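Enoyl-CoA hydratase/isomerase (Mycobacterium avium, PDB 3P5M) probably acts on the double bond of enoyl-CoA thioesters as a hydratase or isomerase of the crotonase superfamily. Local coordinates at residues I88-P94 against F202-K206; C108-L112 against Y124-A128. All coordinates share one frame; numbering follows the deposited sequence.

Contact 1: I88-P94 against F202-K206; sequences ITSLPKP and FGWTK
Lys206, on helix 199-213 in the C-terminal part of the crotonase fold, reaches the C-terminal end of helix 74-90 and gathers the carbonyls of Ile88, Leu91 and Lys93. Its chain bends at the third torsion (chi3 64°), which turns the ammonium into the curve of the 88-94 backbone as that chain leaves the helix. NZ donates to Ile88 O at 2.8 Å, almost in line with the carbonyl bond (165° at the oxygen). Lys93 O accepts at 3.1 Å from NZ, which stands above its carbonyl plane, and Leu91 O at 2.9 Å from NZ makes a weak bond. Asp115 adds a salt bridge, so the buried ammonium has a carboxylate as well as carbonyls around it, a setting that should favour its charged form. Gly203, without a side chain, brings its CA within 3.4 Å of Pro92 O. One helical turn before Lys206, Phe202 is crossed at about a right angle by the pyrrolidine of Pro94, with CG 3.8 Å from CD2 of Phe202. Phe202 and Lys206 also pack on Met158 of a second subunit. Such an assembly-facing position is characteristic of the C-terminal helices of crotonase-fold enzymes.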
# COMPACT_ATOMS: atom_id res chain seq x y z
N ILE B 88 -24.19 5.76 -22.56
CA ILE B 88 -23.54 6.42 -21.43
C ILE B 88 -22.19 7.04 -21.85
O ILE B 88 -21.92 8.19 -21.55
CB ILE B 88 -23.31 5.43 -20.23
CG1 ILE B 88 -24.64 4.99 -19.60
CG2 ILE B 88 -22.46 6.06 -19.20
CD1 ILE B 88 -24.57 3.58 -18.89
N THR B 89 -21.35 6.30 -22.55
CA THR B 89 -20.03 6.84 -22.93
C THR B 89 -20.16 8.01 -23.94
O THR B 89 -19.27 8.88 -24.02
CB THR B 89 -19.08 5.78 -23.53
OG1 THR B 89 -19.67 5.18 -24.70
CG2 THR B 89 -18.78 4.66 -22.53
N SER B 90 -21.27 8.04 -24.67
CA SER B 90 -21.47 8.99 -25.74
C SER B 90 -22.29 10.21 -25.32
O SER B 90 -22.17 11.26 -25.96
CB SER B 90 -22.10 8.29 -26.96
OG SER B 90 -22.40 9.26 -27.96
N LEU B 91 -23.10 10.11 -24.25
CA LEU B 91 -23.80 11.28 -23.71
C LEU B 91 -22.81 12.39 -23.39
O LEU B 91 -21.87 12.15 -22.62
CB LEU B 91 -24.60 10.93 -22.44
CG LEU B 91 -25.38 12.05 -21.73
CD1 LEU B 91 -26.63 12.44 -22.47
CD2 LEU B 91 -25.78 11.63 -20.36
N PRO B 92 -23.04 13.62 -23.94
CA PRO B 92 -22.08 14.72 -23.64
C PRO B 92 -22.33 15.38 -22.28
O PRO B 92 -22.17 16.61 -22.11
CB PRO B 92 -22.25 15.68 -24.85
CG PRO B 92 -23.62 15.45 -25.35
CD PRO B 92 -23.89 13.95 -25.11
N LYS B 93 -22.64 14.55 -21.30
CA LYS B 93 -22.88 14.99 -19.93
C LYS B 93 -22.37 13.94 -18.97
O LYS B 93 -22.40 12.73 -19.28
CB LYS B 93 -24.39 15.19 -19.72
CG LYS B 93 -24.96 16.37 -20.50
CD LYS B 93 -26.49 16.50 -20.36
CE LYS B 93 -27.03 17.63 -21.29
NZ LYS B 93 -28.46 18.00 -20.97
N PRO B 94 -21.87 14.37 -17.82
CA PRO B 94 -21.31 13.41 -16.88
C PRO B 94 -22.35 12.44 -16.31
O PRO B 94 -23.48 12.84 -16.01
CB PRO B 94 -20.71 14.29 -15.76
CG PRO B 94 -21.41 15.63 -15.94
CD PRO B 94 -21.67 15.77 -17.38
N PHE B 202 -17.11 19.45 -19.62
CA PHE B 202 -17.23 18.03 -19.31
C PHE B 202 -17.56 17.22 -20.56
O PHE B 202 -16.98 16.16 -20.77
CB PHE B 202 -18.28 17.78 -18.20
CG PHE B 202 -17.87 18.27 -16.82
CD1 PHE B 202 -16.53 18.50 -16.49
CD2 PHE B 202 -18.84 18.47 -15.82
CE1 PHE B 202 -16.14 18.96 -15.20
CE2 PHE B 202 -18.47 18.91 -14.52
CZ PHE B 202 -17.10 19.14 -14.21
N GLY B 203 -18.49 17.70 -21.38
CA GLY B 203 -18.86 17.00 -22.62
C GLY B 203 -17.71 16.93 -23.63
O GLY B 203 -17.50 15.90 -24.26
N TRP B 204 -16.98 18.02 -23.80
CA TRP B 204 -15.78 18.00 -24.63
C TRP B 204 -14.66 17.10 -24.09
O TRP B 204 -14.06 16.33 -24.87
CB TRP B 204 -15.24 19.41 -24.85
CG TRP B 204 -15.90 20.08 -25.99
CD1 TRP B 204 -16.86 21.05 -25.91
CD2 TRP B 204 -15.70 19.83 -27.38
NE1 TRP B 204 -17.24 21.44 -27.18
CE2 TRP B 204 -16.56 20.70 -28.10
CE3 TRP B 204 -14.87 18.95 -28.10
CZ2 TRP B 204 -16.60 20.73 -29.49
CZ3 TRP B 204 -14.93 18.99 -29.48
CH2 TRP B 204 -15.77 19.88 -30.16
N THR B 205 -14.37 17.20 -22.80
CA THR B 205 -13.47 16.26 -22.11
C THR B 205 -13.88 14.79 -22.36
O THR B 205 -13.02 13.97 -22.68
CB THR B 205 -13.47 16.52 -20.60
OG1 THR B 205 -13.02 17.85 -20.35
CG2 THR B 205 -12.58 15.51 -19.86
N LYS B 206 -15.17 14.47 -22.22
CA LYS B 206 -15.62 13.08 -22.52
C LYS B 206 -15.37 12.66 -23.96
O LYS B 206 -15.00 11.49 -24.21
CB LYS B 206 -17.10 12.85 -22.24
CG LYS B 206 -17.49 12.75 -20.82
CD LYS B 206 -19.04 12.42 -20.68
CE LYS B 206 -19.44 11.04 -21.27
NZ LYS B 206 -20.71 10.51 -20.58

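Contact 2: C108-L112 against Y124-A128; sequences CSLAL and YFQLA
Cys108 and Phe125 mark the closest backbone approach between helix 106-113 and strand 124-126, their CA atoms lying 5.7 Å apart. The axes of the short helical and strand segments come within 8.9 Å, and their directions differ by 120°, so the helix runs steeply across the strand rather than along it. No hydrogen bond joins the two, and the contact is made by buried apolar side chains. SG of Cys108 is anti to its own backbone nitrogen (chi1 -176°) and lies 4.0 Å from CB of Phe125, at the edge of the ring and near its plane. One helical turn later Ala111 meets the same ring at its edge, with CB 4.2 Å from CE1 of Phe125. Leu112 comes to that carbon obliquely, its CD2 4.4 Å from Phe125 CE1.

In the crotonase fold, short beta-beta-alpha units wind into a spiral. Here helix 106-113 follows strand 102-104, which pairs in parallel with strand 124-126 in a small sheet, and leads back to strand 116-119 of the larger one. The aromatic ring thus fills the angle between helix and sheets: Phe125 and Ala111 both also touch Val99 of strand 95-99.

Just past the strand, Leu127 brings a methyl back to the helix, CD2 standing 4.3 Å from Cys108 CB, while Leu144 packs against both Leu127 and Leu112. Gln126 starts away from the helix, and its NE2 donates to Ala160 O. The backbone oxygen of Leu112 accepts a hydrogen bond from NH2 of Arg150 of a second subunit.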
# COMPACT_ATOMS: atom_id res chain seq x y z
N CYS B 108 -21.49 -4.88 -13.74
CA CYS B 108 -20.15 -4.35 -13.71
C CYS B 108 -19.89 -3.47 -14.94
O CYS B 108 -19.46 -2.30 -14.83
CB CYS B 108 -19.12 -5.50 -13.62
SG CYS B 108 -17.40 -4.94 -13.46
N SER B 109 -20.15 -4.02 -16.13
CA SER B 109 -20.01 -3.27 -17.37
C SER B 109 -20.71 -1.90 -17.26
O SER B 109 -20.14 -0.87 -17.65
CB SER B 109 -20.63 -4.07 -18.51
OG SER B 109 -20.13 -5.40 -18.54
N LEU B 110 -21.94 -1.90 -16.72
CA LEU B 110 -22.78 -0.69 -16.59
C LEU B 110 -22.11 0.41 -15.74
O LEU B 110 -22.03 1.60 -16.14
CB LEU B 110 -24.11 -1.09 -15.93
CG LEU B 110 -25.24 -0.09 -15.72
CD1 LEU B 110 -25.67 0.50 -17.04
CD2 LEU B 110 -26.40 -0.91 -15.15
N ALA B 111 -21.70 0.03 -14.53
CA ALA B 111 -21.05 0.95 -13.60
C ALA B 111 -19.80 1.50 -14.29
O ALA B 111 -19.57 2.71 -14.31
CB ALA B 111 -20.66 0.22 -12.33
N LEU B 112 -19.02 0.62 -14.90
CA LEU B 112 -17.71 1.04 -15.47
C LEU B 112 -17.80 1.84 -16.77
O LEU B 112 -16.86 2.55 -17.15
CB LEU B 112 -16.78 -0.17 -15.62
CG LEU B 112 -16.53 -0.97 -14.34
CD1 LEU B 112 -15.43 -1.99 -14.54
CD2 LEU B 112 -16.16 -0.05 -13.16
N TYR B 124 -19.01 -4.50 -4.53
CA TYR B 124 -18.02 -5.29 -5.29
C TYR B 124 -18.37 -5.44 -6.76
O TYR B 124 -19.53 -5.25 -7.18
CB TYR B 124 -17.82 -6.68 -4.67
CG TYR B 124 -19.03 -7.56 -4.68
CD1 TYR B 124 -19.24 -8.46 -5.72
CD2 TYR B 124 -19.97 -7.50 -3.65
CE1 TYR B 124 -20.34 -9.31 -5.73
CE2 TYR B 124 -21.10 -8.35 -3.64
CZ TYR B 124 -21.26 -9.24 -4.68
OH TYR B 124 -22.32 -10.07 -4.69
N PHE B 125 -17.36 -5.83 -7.53
CA PHE B 125 -17.40 -5.85 -9.00
C PHE B 125 -16.94 -7.24 -9.39
O PHE B 125 -15.93 -7.75 -8.88
CB PHE B 125 -16.47 -4.76 -9.54
CG PHE B 125 -16.85 -3.38 -9.07
CD1 PHE B 125 -17.66 -2.55 -9.87
CD2 PHE B 125 -16.45 -2.92 -7.84
CE1 PHE B 125 -18.04 -1.29 -9.42
CE2 PHE B 125 -16.83 -1.68 -7.38
CZ PHE B 125 -17.62 -0.85 -8.17
N GLN B 126 -17.71 -7.89 -10.26
CA GLN B 126 -17.44 -9.28 -10.50
C GLN B 126 -17.97 -9.70 -11.87
O GLN B 126 -19.11 -9.42 -12.22
CB GLN B 126 -18.13 -10.14 -9.43
CG GLN B 126 -17.85 -11.65 -9.56
CD GLN B 126 -18.79 -12.51 -8.68
OE1 GLN B 126 -19.87 -12.07 -8.31
NE2 GLN B 126 -18.37 -13.74 -8.35
N LEU B 127 -17.12 -10.39 -12.63
CA LEU B 127 -17.52 -10.99 -13.91
C LEU B 127 -17.88 -12.45 -13.62
O LEU B 127 -17.08 -13.38 -13.83
CB LEU B 127 -16.39 -10.87 -14.94
CG LEU B 127 -15.90 -9.46 -15.27
CD1 LEU B 127 -14.76 -9.48 -16.32
CD2 LEU B 127 -17.04 -8.55 -15.73
N ALA B 128 -19.08 -12.66 -13.09
CA ALA B 128 -19.48 -14.01 -12.72
C ALA B 128 -19.93 -14.85 -13.91
O ALA B 128 -20.33 -15.99 -13.73
CB ALA B 128 -20.57 -14.01 -11.63

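Overall arrangement
The centres of contacts 1 and 2 lie 21 Å apart, yet the two meet through helices 74-90 and 106-113, where Ile88 CD1 packs 3.8 Å from Leu110 CD1. Along the chain contact 2 is nested inside the long loop that contact 1 closes. The centre of contact 2 lies about 6 Å from the centre of the chain, that of contact 1 about 17 Å, so one belongs to the spiral core and the other to its periphery. Asp115, just beyond helix 106-113, pairs with the lysine of contact 1. As in other crotonases, the N-terminal end of helix 106-113 probably gives one peptide N-H to the oxyanion hole for the thioester carbonyl; within that helix Ser109 is hydrogen-bonded to Asp137 O.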